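Local coordinates for protein D-aminopeptidase (Burkholderia sp. LK4, PDB 5TZB) that probably removes beta-amino acids from the N-terminus of peptides, as a beta-aminopeptidase of the Ntn-hydrolase type in peptidase family S58, at residues 76-81 and 137-142. Residues are numbered along the deposited sequence; the frame is centred on the assembly and turned at random.
Sequences AAHDSP and RVYWCM
Two loops of the S58 peptidase fold meet where two overlapping turns, D79 N to A76 O at 3.2 Å and S80 N to A77 O at 3.1 Å, present H78 to the irregular segment 137-142. They send H78 and D79 out of neighbouring positions. H78 CG stands anti to the backbone N (chi1 180°), which extends the imidazole across to Y139. H78 CE1 sits over the centre of the Y139 ring, 3.4 Å from Y139 CZ; the centroids are 3.9 Å apart and the planes are inclined at 32°, an oblique aromatic pair. A flat imidazole suits this place, offering a face to tyrosine and an edge to arginine: R137 NH1, though less certainly placed, lies near the ring plane beside H78 CD2. R137, long and bent at chi2 and chi3, also reaches the D79 carboxylate in a salt bridge whose modelled closeness is doubtful. Y139 OH is hydrogen-bonded to E130 OE1, which satisfies the phenol's polar end. The contact thus joins the loop between strands 63-71 and 82-88 to the one leading from helix 119-129 into strand 144-148, where W140 NE1 hydrogen-bonds to N92 and the backbone N of C141 to H117, both of the second subunit.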
ATOM      1  N   ALA C  76      21.527 -18.474 -13.905  1.00 25.08           N
ATOM      2  CA  ALA C  76      21.608 -17.555 -12.780  1.00 25.62           C
ATOM      3  C   ALA C  76      20.538 -16.457 -12.837  1.00 23.98           C
ATOM      4  O   ALA C  76      20.373 -15.783 -13.847  1.00 21.97           O
ATOM      5  CB  ALA C  76      22.996 -16.941 -12.717  1.00 26.76           C
ATOM      6  N   ALA C  77      19.817 -16.286 -11.733  1.00 24.06           N
ATOM      7  CA  ALA C  77      18.752 -15.289 -11.643  1.00 22.42           C
ATOM      8  C   ALA C  77      19.274 -13.864 -11.844  1.00 21.10           C
ATOM      9  O   ALA C  77      18.608 -13.027 -12.471  1.00 18.64           O
ATOM     10  CB  ALA C  77      18.041 -15.407 -10.287  1.00 22.55           C
ATOM     11  N   HIS C  78      20.464 -13.589 -11.310  1.00 22.37           N
ATOM     12  CA  HIS C  78      21.047 -12.261 -11.427  1.00 23.29           C
ATOM     13  C   HIS C  78      21.144 -11.835 -12.895  1.00 22.67           C
ATOM     14  O   HIS C  78      20.922 -10.670 -13.220  1.00 21.62           O
ATOM     15  CB  HIS C  78      22.436 -12.188 -10.766  1.00 26.01           C
ATOM     16  CG  HIS C  78      23.070 -10.828 -10.871  1.00 27.56           C
ATOM     17  ND1 HIS C  78      22.763  -9.791 -10.011  1.00 27.13           N
ATOM     18  CD2 HIS C  78      23.956 -10.324 -11.766  1.00 27.43           C
ATOM     19  CE1 HIS C  78      23.445  -8.713 -10.364  1.00 27.43           C
ATOM     20  NE2 HIS C  78      24.176  -9.009 -11.425  1.00 27.80           N
ATOM     21  N   ASP C  79      21.463 -12.777 -13.779  1.00 23.35           N
ATOM     22  CA  ASP C  79      21.708 -12.426 -15.187  1.00 24.96           C
ATOM     23  C   ASP C  79      20.445 -12.322 -16.010  1.00 24.19           C
ATOM     24  O   ASP C  79      20.452 -11.737 -17.093  1.00 24.67           O
ATOM     25  CB  ASP C  79      22.645 -13.435 -15.844  1.00 26.57           C
ATOM     26  CG  ASP C  79      24.023 -13.404 -15.249  1.00 28.30           C
ATOM     27  OD1 ASP C  79      24.447 -12.315 -14.802  1.00 29.37           O
ATOM     28  OD2 ASP C  79      24.681 -14.464 -15.225  1.00 29.72           O
ATOM     29  N   SER C  80      19.357 -12.873 -15.490  1.00 22.47           N
ATOM     30  CA  SER C  80      18.085 -12.806 -16.179  1.00 21.90           C
ATOM     31  C   SER C  80      16.943 -12.516 -15.208  1.00 19.12           C
ATOM     32  O   SER C  80      16.186 -13.415 -14.844  1.00 17.19           O
ATOM     33  CB  SER C  80      17.818 -14.108 -16.932  1.00 24.97           C
ATOM     34  OG  SER C  80      16.683 -13.961 -17.779  1.00 27.45           O
ATOM     35  N   PRO C  81      16.808 -11.246 -14.806  1.00 18.70           N
ATOM     36  CA  PRO C  81      15.780 -10.837 -13.848  1.00 17.93           C
ATOM     37  C   PRO C  81      14.371 -11.188 -14.298  1.00 17.34           C
ATOM     38  O   PRO C  81      14.099 -11.192 -15.496  1.00 17.10           O
ATOM     39  CB  PRO C  81      15.953  -9.308 -13.790  1.00 17.75           C
ATOM     40  CG  PRO C  81      17.355  -9.072 -14.203  1.00 18.22           C
ATOM     41  CD  PRO C  81      17.626 -10.103 -15.248  1.00 19.05           C
ATOM     42  N   ARG C 137      31.156  -6.437 -10.838  1.00 47.16           N
ATOM     43  CA  ARG C 137      29.876  -5.780 -11.082  1.00 43.79           C
ATOM     44  C   ARG C 137      29.423  -5.122  -9.791  1.00 39.89           C
ATOM     45  O   ARG C 137      29.548  -5.698  -8.715  1.00 39.44           O
ATOM     46  CB  ARG C 137      28.830  -6.790 -11.567  1.00 44.02           C
ATOM     47  CG  ARG C 137      29.118  -7.317 -12.951  1.00 44.73           C
ATOM     48  CD  ARG C 137      29.010  -8.831 -12.974  1.00 45.69           C
ATOM     49  NE  ARG C 137      27.743  -9.340 -13.477  1.00 45.49           N
ATOM     50  CZ  ARG C 137      27.317 -10.583 -13.275  1.00 45.45           C
ATOM     51  NH1 ARG C 137      26.161 -10.982 -13.786  1.00 45.27           N
ATOM     52  NH2 ARG C 137      28.039 -11.418 -12.541  1.00 45.66           N
ATOM     53  N   VAL C 138      28.966  -3.883  -9.890  1.00 36.44           N
ATOM     54  CA  VAL C 138      28.541  -3.147  -8.714  1.00 33.42           C
ATOM     55  C   VAL C 138      27.052  -3.335  -8.457  1.00 29.98           C
ATOM     56  O   VAL C 138      26.212  -2.825  -9.203  1.00 29.42           O
ATOM     57  CB  VAL C 138      28.874  -1.646  -8.844  1.00 33.33           C
ATOM     58  CG1 VAL C 138      28.471  -0.891  -7.589  1.00 32.74           C
ATOM     59  CG2 VAL C 138      30.366  -1.472  -9.141  1.00 33.88           C
ATOM     60  N   TYR C 139      26.733  -4.111  -7.424  1.00 26.92           N
ATOM     61  CA  TYR C 139      25.351  -4.254  -6.988  1.00 24.06           C
ATOM     62  C   TYR C 139      25.324  -4.843  -5.596  1.00 23.43           C
ATOM     63  O   TYR C 139      26.309  -5.416  -5.127  1.00 23.65           O
ATOM     64  CB  TYR C 139      24.539  -5.126  -7.959  1.00 22.34           C
ATOM     65  CG  TYR C 139      24.833  -6.602  -7.862  1.00 21.68           C
ATOM     66  CD1 TYR C 139      23.979  -7.451  -7.180  1.00 21.33           C
ATOM     67  CD2 TYR C 139      25.967  -7.145  -8.457  1.00 21.95           C
ATOM     68  CE1 TYR C 139      24.239  -8.812  -7.094  1.00 21.60           C
ATOM     69  CE2 TYR C 139      26.241  -8.502  -8.377  1.00 22.25           C
ATOM     70  CZ  TYR C 139      25.372  -9.332  -7.692  1.00 22.30           C
ATOM     71  OH  TYR C 139      25.630 -10.684  -7.604  1.00 22.26           O
ATOM     72  N   TRP C 140      24.183  -4.690  -4.939  1.00 22.33           N
ATOM     73  CA  TRP C 140      23.977  -5.263  -3.624  1.00 20.34           C
ATOM     74  C   TRP C 140      22.956  -6.387  -3.744  1.00 19.75           C
ATOM     75  O   TRP C 140      21.857  -6.199  -4.259  1.00 20.20           O
ATOM     76  CB  TRP C 140      23.544  -4.178  -2.616  1.00 18.74           C
ATOM     77  CG  TRP C 140      22.611  -3.129  -3.165  1.00 18.64           C
ATOM     78  CD1 TRP C 140      21.249  -3.066  -3.002  1.00 18.44           C
ATOM     79  CD2 TRP C 140      22.969  -1.996  -3.968  1.00 19.13           C
ATOM     80  NE1 TRP C 140      20.746  -1.957  -3.650  1.00 18.31           N
ATOM     81  CE2 TRP C 140      21.780  -1.291  -4.253  1.00 18.45           C
ATOM     82  CE3 TRP C 140      24.182  -1.509  -4.470  1.00 20.39           C
ATOM     83  CZ2 TRP C 140      21.770  -0.126  -5.016  1.00 19.38           C
ATOM     84  CZ3 TRP C 140      24.172  -0.355  -5.231  1.00 20.73           C
ATOM     85  CH2 TRP C 140      22.976   0.328  -5.492  1.00 20.64           C
ATOM     86  N   CYS C 141      23.355  -7.571  -3.307  1.00 19.32           N
ATOM     87  CA  CYS C 141      22.536  -8.762  -3.442  1.00 18.54           C
ATOM     88  C   CYS C 141      21.408  -8.751  -2.423  1.00 17.74           C
ATOM     89  O   CYS C 141      21.659  -8.556  -1.241  1.00 19.90           O
ATOM     90  CB  CYS C 141      23.402 -10.010  -3.269  1.00 18.43           C
ATOM     91  SG  CYS C 141      22.526 -11.559  -3.546  1.00 21.09           S
ATOM     92  N   MET C 142      20.173  -8.940  -2.875  1.00 16.56           N
ATOM     93  CA  MET C 142      19.013  -8.911  -1.978  1.00 15.80           C
ATOM     94  C   MET C 142      18.108 -10.142  -2.179  1.00 15.75           C
ATOM     95  O   MET C 142      17.039 -10.036  -2.795  1.00 12.89           O
ATOM     96  CB  MET C 142      18.218  -7.617  -2.190  1.00 14.26           C
ATOM     97  CG  MET C 142      18.997  -6.321  -1.847  1.00 12.93           C
ATOM     98  SD  MET C 142      18.052  -4.823  -2.169  1.00 17.51           S
ATOM     99  CE  MET C 142      17.953  -4.860  -3.966  1.00 18.32           C
TER